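Local coordinates for protein arginase (Thermus thermophilus, PDB 2EF5) that probably hydrolyses L-arginine to urea and L-ornithine, the arginase step of nitrogen metabolism, with two manganese ions in each subunit, at residues Glu36-Thr41 / Leu280-Leu285; Gly46-Ser51 / Ala73-Glu78. All blocks are in the same frame, centred on the assembly; numbering follows the deposited sequence.

In the fold
From the N terminus the chain lays down strand 2-8, passes through helix 31-37 and turns into strand 41-47, which pairs with strand 2-8 as an outermost strand of the eight-stranded parallel sheet within the chain. Contact 2 (46-51 with 73-78) closes a short loop: the residues just after strand 41-47 meet helix 66-81, the nearest segment ends being 22 residues apart. Contact 1 (36-41 with 280-285) spans 239 residues, bringing the turn before that strand against the end of the last helix, 272-284. Contact 2 lies wholly within this longer loop. The two do not touch; their centres are about 24 Å apart, near the start and finish of the same strand.

Contact 1: Glu36-Thr41 / Leu280-Leu285; sequences EDLGYT and LALSLL
Tyr40 reaches across to the end of helix 272-284 and gives its phenolic proton to the carbonyl of Leu285, OH to O 2.6 Å. The bond is bent at the acceptor: the hydroxyl meets the C=O at 131° and stands somewhat out of the carbonyl plane. Leu285 has already left helical geometry, so the phenol binds the carbonyl of the first residue to leave the helix. The same residue also packs on the ring. Its CB lies 3.8 Å from Tyr40 CE2, and its CD2 sits over one face, displaced toward the rim, while its carbonyl O comes to the ring edge. With CG opposite the carbonyl carbon (chi1 -71°), the Tyr40 ring extends from the turn toward the helix end.

Leu38 works alongside through a single methyl. Its CG is turned away from its own N (chi1 -159°), which points the branch toward helix 272-284, with CD2 at the edge of the Tyr40 ring. There CD2 meets the carbonyl O of Leu282 at 3.8 Å and touches Leu282 CD2 at 4.3 Å. Between the two contact residues, Gly39 has positive phi and closes a Schellman motif, its N bonded to Glu36 O at 2.8 Å; this turn sets Leu38 and Tyr40 side by side facing the same helix.

In the fold, the contact joins the turn between helix 31-37 and edge strand 41-47 to the C-terminal end of helix 272-284. Tyr40 and Leu285 both lean on Val3 of strand 2-8, and Leu282 and Leu285 reach Leu35 of helix 31-37. On other sides of the same turns, Ala281 and Leu284 pack on strand 255-261 and Leu280 on helix 239-252.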
loop_
_atom_site.group_PDB
_atom_site.type_symbol
_atom_site.label_atom_id
_atom_site.label_comp_id
_atom_site.label_asym_id
_atom_site.label_seq_id
_atom_site.Cartn_x
_atom_site.Cartn_y
_atom_site.Cartn_z
ATOM N N GLU A 36 50.741 -3.059 -11.445
ATOM C CA GLU A 36 51.926 -3.908 -11.446
ATOM C C GLU A 36 52.308 -4.265 -10.006
ATOM O O GLU A 36 52.685 -5.407 -9.727
ATOM C CB GLU A 36 53.100 -3.211 -12.144
ATOM C CG GLU A 36 52.844 -2.885 -13.618
ATOM C CD GLU A 36 54.047 -2.250 -14.302
ATOM O OE1 GLU A 36 54.681 -1.358 -13.693
ATOM O OE2 GLU A 36 54.345 -2.629 -15.455
ATOM N N ASP A 37 52.213 -3.301 -9.090
ATOM C CA ASP A 37 52.546 -3.571 -7.688
ATOM C C ASP A 37 51.631 -4.675 -7.174
ATOM O O ASP A 37 51.980 -5.427 -6.261
ATOM C CB ASP A 37 52.345 -2.328 -6.813
ATOM C CG ASP A 37 53.258 -1.193 -7.192
ATOM O OD1 ASP A 37 54.308 -1.452 -7.809
ATOM O OD2 ASP A 37 52.930 -0.036 -6.857
ATOM N N LEU A 38 50.451 -4.761 -7.773
ATOM C CA LEU A 38 49.458 -5.746 -7.385
ATOM C C LEU A 38 49.784 -7.128 -7.961
ATOM O O LEU A 38 49.130 -8.121 -7.634
ATOM C CB LEU A 38 48.081 -5.275 -7.854
ATOM C CG LEU A 38 46.832 -5.848 -7.189
ATOM C CD1 LEU A 38 46.905 -5.641 -5.687
ATOM C CD2 LEU A 38 45.600 -5.149 -7.760
ATOM N N GLY A 39 50.791 -7.190 -8.826
ATOM C CA GLY A 39 51.187 -8.463 -9.400
ATOM C C GLY A 39 50.800 -8.709 -10.846
ATOM O O GLY A 39 51.117 -9.756 -11.402
ATOM N N TYR A 40 50.117 -7.753 -11.464
ATOM C CA TYR A 40 49.688 -7.906 -12.849
ATOM C C TYR A 40 50.756 -7.438 -13.827
ATOM O O TYR A 40 51.537 -6.538 -13.527
ATOM C CB TYR A 40 48.415 -7.084 -13.108
ATOM C CG TYR A 40 47.152 -7.616 -12.470
ATOM C CD1 TYR A 40 46.442 -8.667 -13.051
ATOM C CD2 TYR A 40 46.661 -7.066 -11.288
ATOM C CE1 TYR A 40 45.268 -9.152 -12.466
ATOM C CE2 TYR A 40 45.492 -7.545 -10.697
ATOM C CZ TYR A 40 44.804 -8.585 -11.289
ATOM O OH TYR A 40 43.656 -9.061 -10.699
ATOM N N THR A 41 50.800 -8.063 -14.997
ATOM C CA THR A 41 51.731 -7.635 -16.032
ATOM C C THR A 41 50.810 -6.734 -16.845
ATOM O O THR A 41 49.766 -7.177 -17.318
ATOM C CB THR A 41 52.241 -8.820 -16.880
ATOM O OG1 THR A 41 51.143 -9.448 -17.550
ATOM C CG2 THR A 41 52.924 -9.840 -15.992
ATOM N N LEU A 280 39.672 2.305 -6.826
ATOM C CA LEU A 280 38.541 1.401 -6.975
ATOM C C LEU A 280 38.877 0.296 -7.968
ATOM O O LEU A 280 38.477 -0.846 -7.770
ATOM C CB LEU A 280 37.286 2.167 -7.412
ATOM C CG LEU A 280 36.725 3.080 -6.317
ATOM C CD1 LEU A 280 35.614 3.971 -6.872
ATOM C CD2 LEU A 280 36.197 2.225 -5.174
ATOM N N ALA A 281 39.619 0.619 -9.020
ATOM C CA ALA A 281 40.006 -0.408 -9.991
ATOM C C ALA A 281 40.873 -1.458 -9.294
ATOM O O ALA A 281 40.719 -2.657 -9.528
ATOM C CB ALA A 281 40.780 0.209 -11.151
ATOM N N LEU A 282 41.783 -1.008 -8.432
ATOM C CA LEU A 282 42.662 -1.930 -7.720
ATOM C C LEU A 282 41.839 -2.895 -6.862
ATOM O O LEU A 282 42.097 -4.104 -6.848
ATOM C CB LEU A 282 43.660 -1.151 -6.859
ATOM C CG LEU A 282 44.576 -0.168 -7.606
ATOM C CD1 LEU A 282 45.474 0.542 -6.587
ATOM C CD2 LEU A 282 45.416 -0.903 -8.659
ATOM N N SER A 283 40.840 -2.371 -6.159
ATOM C CA SER A 283 40.001 -3.230 -5.334
ATOM C C SER A 283 39.230 -4.213 -6.207
ATOM O O SER A 283 39.066 -5.381 -5.847
ATOM C CB SER A 283 39.008 -2.407 -4.517
ATOM O OG SER A 283 39.671 -1.601 -3.566
ATOM N N LEU A 284 38.747 -3.745 -7.351
ATOM C CA LEU A 284 38.000 -4.622 -8.241
ATOM C C LEU A 284 38.888 -5.742 -8.761
ATOM O O LEU A 284 38.415 -6.849 -9.028
ATOM C CB LEU A 284 37.423 -3.831 -9.417
ATOM C CG LEU A 284 36.520 -4.636 -10.355
ATOM C CD1 LEU A 284 35.278 -5.087 -9.609
ATOM C CD2 LEU A 284 36.127 -3.784 -11.552
ATOM N N LEU A 285 40.176 -5.454 -8.913
ATOM C CA LEU A 285 41.113 -6.455 -9.397
ATOM C C LEU A 285 41.827 -7.272 -8.311
ATOM O O LEU A 285 42.870 -7.869 -8.555
ATOM C CB LEU A 285 42.129 -5.803 -10.341
ATOM C CG LEU A 285 41.638 -5.787 -11.799
ATOM C CD1 LEU A 285 40.322 -5.022 -11.913
ATOM C CD2 LEU A 285 42.692 -5.163 -12.681
#

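Contact 2: Gly46-Ser51 / Ala73-Glu78; sequences GDVPVS and ALVLKE
Val48 puts its two methyls to separate use against helix 66-81. CG1, opposite the backbone N (chi1 163°), meets CG1 of Val75 at 3.8 Å, the two valines lying alongside each other and pointing opposite ways. CG2 turns to the next residue of the helix, lying 4.1 Å from Leu76 CA and 4.2 Å from its CD1. Pro49 adds a looser touch at the margin, its ring CD 4.4 Å from Val75 CG1.

Behind this first shell, strand 2-8 serves both partners: Val48 and Leu76 each pack on Val6, and Leu76 also reaches Val8 of the same strand and Ser102 of helix 99-107. Backbone bonds from Gly46 and Val48 to Gly7 fix the strand end beside strand 2-8, while Asp47 forms a salt bridge with Arg27. On the helix, Lys77 NZ bonds to Val153 O.

Every side-chain meeting between the two segments is thus aliphatic. Buried Val48 and Leu76 continue the packing of a helix on a parallel sheet, as in the alpha/beta arginase fold, and exposed Val75 and Pro49 form its outer margin; the salt bridge of Asp47 and the Lys77 NZ bond go to other parts of the chain, so the contact itself rests on shape and burial of apolar surface.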
loop_
_atom_site.group_PDB
_atom_site.type_symbol
_atom_site.label_atom_id
_atom_site.label_comp_id
_atom_site.label_asym_id
_atom_site.label_seq_id
_atom_site.Cartn_x
_atom_site.Cartn_y
_atom_site.Cartn_z
ATOM N N GLY A 46 47.686 2.674 -25.384
ATOM C CA GLY A 46 47.577 4.042 -25.859
ATOM C C GLY A 46 46.127 4.474 -25.956
ATOM O O GLY A 46 45.275 3.952 -25.239
ATOM N N ASP A 47 45.830 5.421 -26.838
ATOM C CA ASP A 47 44.456 5.895 -26.985
ATOM C C ASP A 47 43.860 5.603 -28.349
ATOM O O ASP A 47 44.571 5.518 -29.346
ATOM C CB ASP A 47 44.352 7.408 -26.766
ATOM C CG ASP A 47 44.656 7.828 -25.347
ATOM O OD1 ASP A 47 44.548 6.996 -24.427
ATOM O OD2 ASP A 47 44.992 9.013 -25.152
ATOM N N VAL A 48 42.541 5.458 -28.376
ATOM C CA VAL A 48 41.810 5.235 -29.612
ATOM C C VAL A 48 41.625 6.619 -30.221
ATOM O O VAL A 48 41.257 7.563 -29.525
ATOM C CB VAL A 48 40.424 4.620 -29.334
ATOM C CG1 VAL A 48 39.519 4.783 -30.551
ATOM C CG2 VAL A 48 40.576 3.146 -28.985
ATOM N N PRO A 49 41.889 6.762 -31.526
ATOM C CA PRO A 49 41.738 8.061 -32.191
ATOM C C PRO A 49 40.317 8.615 -32.060
ATOM O O PRO A 49 39.346 7.896 -32.285
ATOM C CB PRO A 49 42.097 7.747 -33.645
ATOM C CG PRO A 49 43.059 6.597 -33.520
ATOM C CD PRO A 49 42.392 5.745 -32.466
ATOM N N VAL A 50 40.192 9.882 -31.684
ATOM C CA VAL A 50 38.870 10.485 -31.566
ATOM C C VAL A 50 38.796 11.814 -32.304
ATOM O O VAL A 50 39.511 12.756 -31.976
ATOM C CB VAL A 50 38.471 10.734 -30.099
ATOM C CG1 VAL A 50 37.037 11.232 -30.042
ATOM C CG2 VAL A 50 38.610 9.458 -29.294
ATOM N N SER A 51 37.922 11.880 -33.302
ATOM C CA SER A 51 37.738 13.099 -34.082
ATOM C C SER A 51 36.288 13.552 -33.967
ATOM O O SER A 51 35.379 12.856 -34.417
ATOM C CB SER A 51 38.094 12.848 -35.546
ATOM N N ALA A 73 33.913 4.439 -31.149
ATOM C CA ALA A 73 33.478 3.276 -30.388
ATOM C C ALA A 73 33.723 1.982 -31.160
ATOM O O ALA A 73 34.009 0.942 -30.572
ATOM C CB ALA A 73 32.003 3.404 -30.039
ATOM N N LEU A 74 33.606 2.053 -32.482
ATOM C CA LEU A 74 33.813 0.883 -33.330
ATOM C C LEU A 74 35.284 0.468 -33.323
ATOM O O LEU A 74 35.604 -0.717 -33.289
ATOM C CB LEU A 74 33.345 1.180 -34.764
ATOM C CG LEU A 74 33.172 -0.016 -35.707
ATOM C CD1 LEU A 74 32.270 -1.063 -35.059
ATOM C CD2 LEU A 74 32.580 0.464 -37.034
ATOM N N VAL A 75 36.177 1.450 -33.348
ATOM C CA VAL A 75 37.605 1.164 -33.313
ATOM C C VAL A 75 37.910 0.511 -31.965
ATOM O O VAL A 75 38.688 -0.442 -31.887
ATOM C CB VAL A 75 38.442 2.458 -33.457
ATOM C CG1 VAL A 75 39.921 2.162 -33.251
ATOM C CG2 VAL A 75 38.217 3.066 -34.830
ATOM N N LEU A 76 37.287 1.028 -30.909
ATOM C CA LEU A 76 37.479 0.485 -29.566
ATOM C C LEU A 76 36.988 -0.961 -29.503
ATOM O O LEU A 76 37.687 -1.838 -29.005
ATOM C CB LEU A 76 36.725 1.331 -28.538
ATOM C CG LEU A 76 36.694 0.825 -27.093
ATOM C CD1 LEU A 76 38.109 0.764 -26.537
ATOM C CD2 LEU A 76 35.828 1.755 -26.250
ATOM N N LYS A 77 35.783 -1.204 -30.010
ATOM C CA LYS A 77 35.217 -2.545 -30.005
ATOM C C LYS A 77 36.166 -3.531 -30.681
ATOM O O LYS A 77 36.460 -4.593 -30.141
ATOM C CB LYS A 77 33.868 -2.550 -30.725
ATOM C CG LYS A 77 33.245 -3.929 -30.905
ATOM C CD LYS A 77 31.990 -3.847 -31.758
ATOM C CE LYS A 77 31.419 -5.227 -32.046
ATOM N NZ LYS A 77 30.205 -5.145 -32.914
ATOM N N GLU A 78 36.653 -3.164 -31.862
ATOM C CA GLU A 78 37.557 -4.027 -32.616
ATOM C C GLU A 78 38.870 -4.268 -31.889
ATOM O O GLU A 78 39.414 -5.374 -31.922
ATOM C CB GLU A 78 37.835 -3.413 -33.986
ATOM C CG GLU A 78 36.573 -3.067 -34.747
ATOM C CD GLU A 78 36.853 -2.432 -36.090
ATOM O OE1 GLU A 78 37.665 -1.480 -36.148
ATOM O OE2 GLU A 78 36.252 -2.882 -37.087
#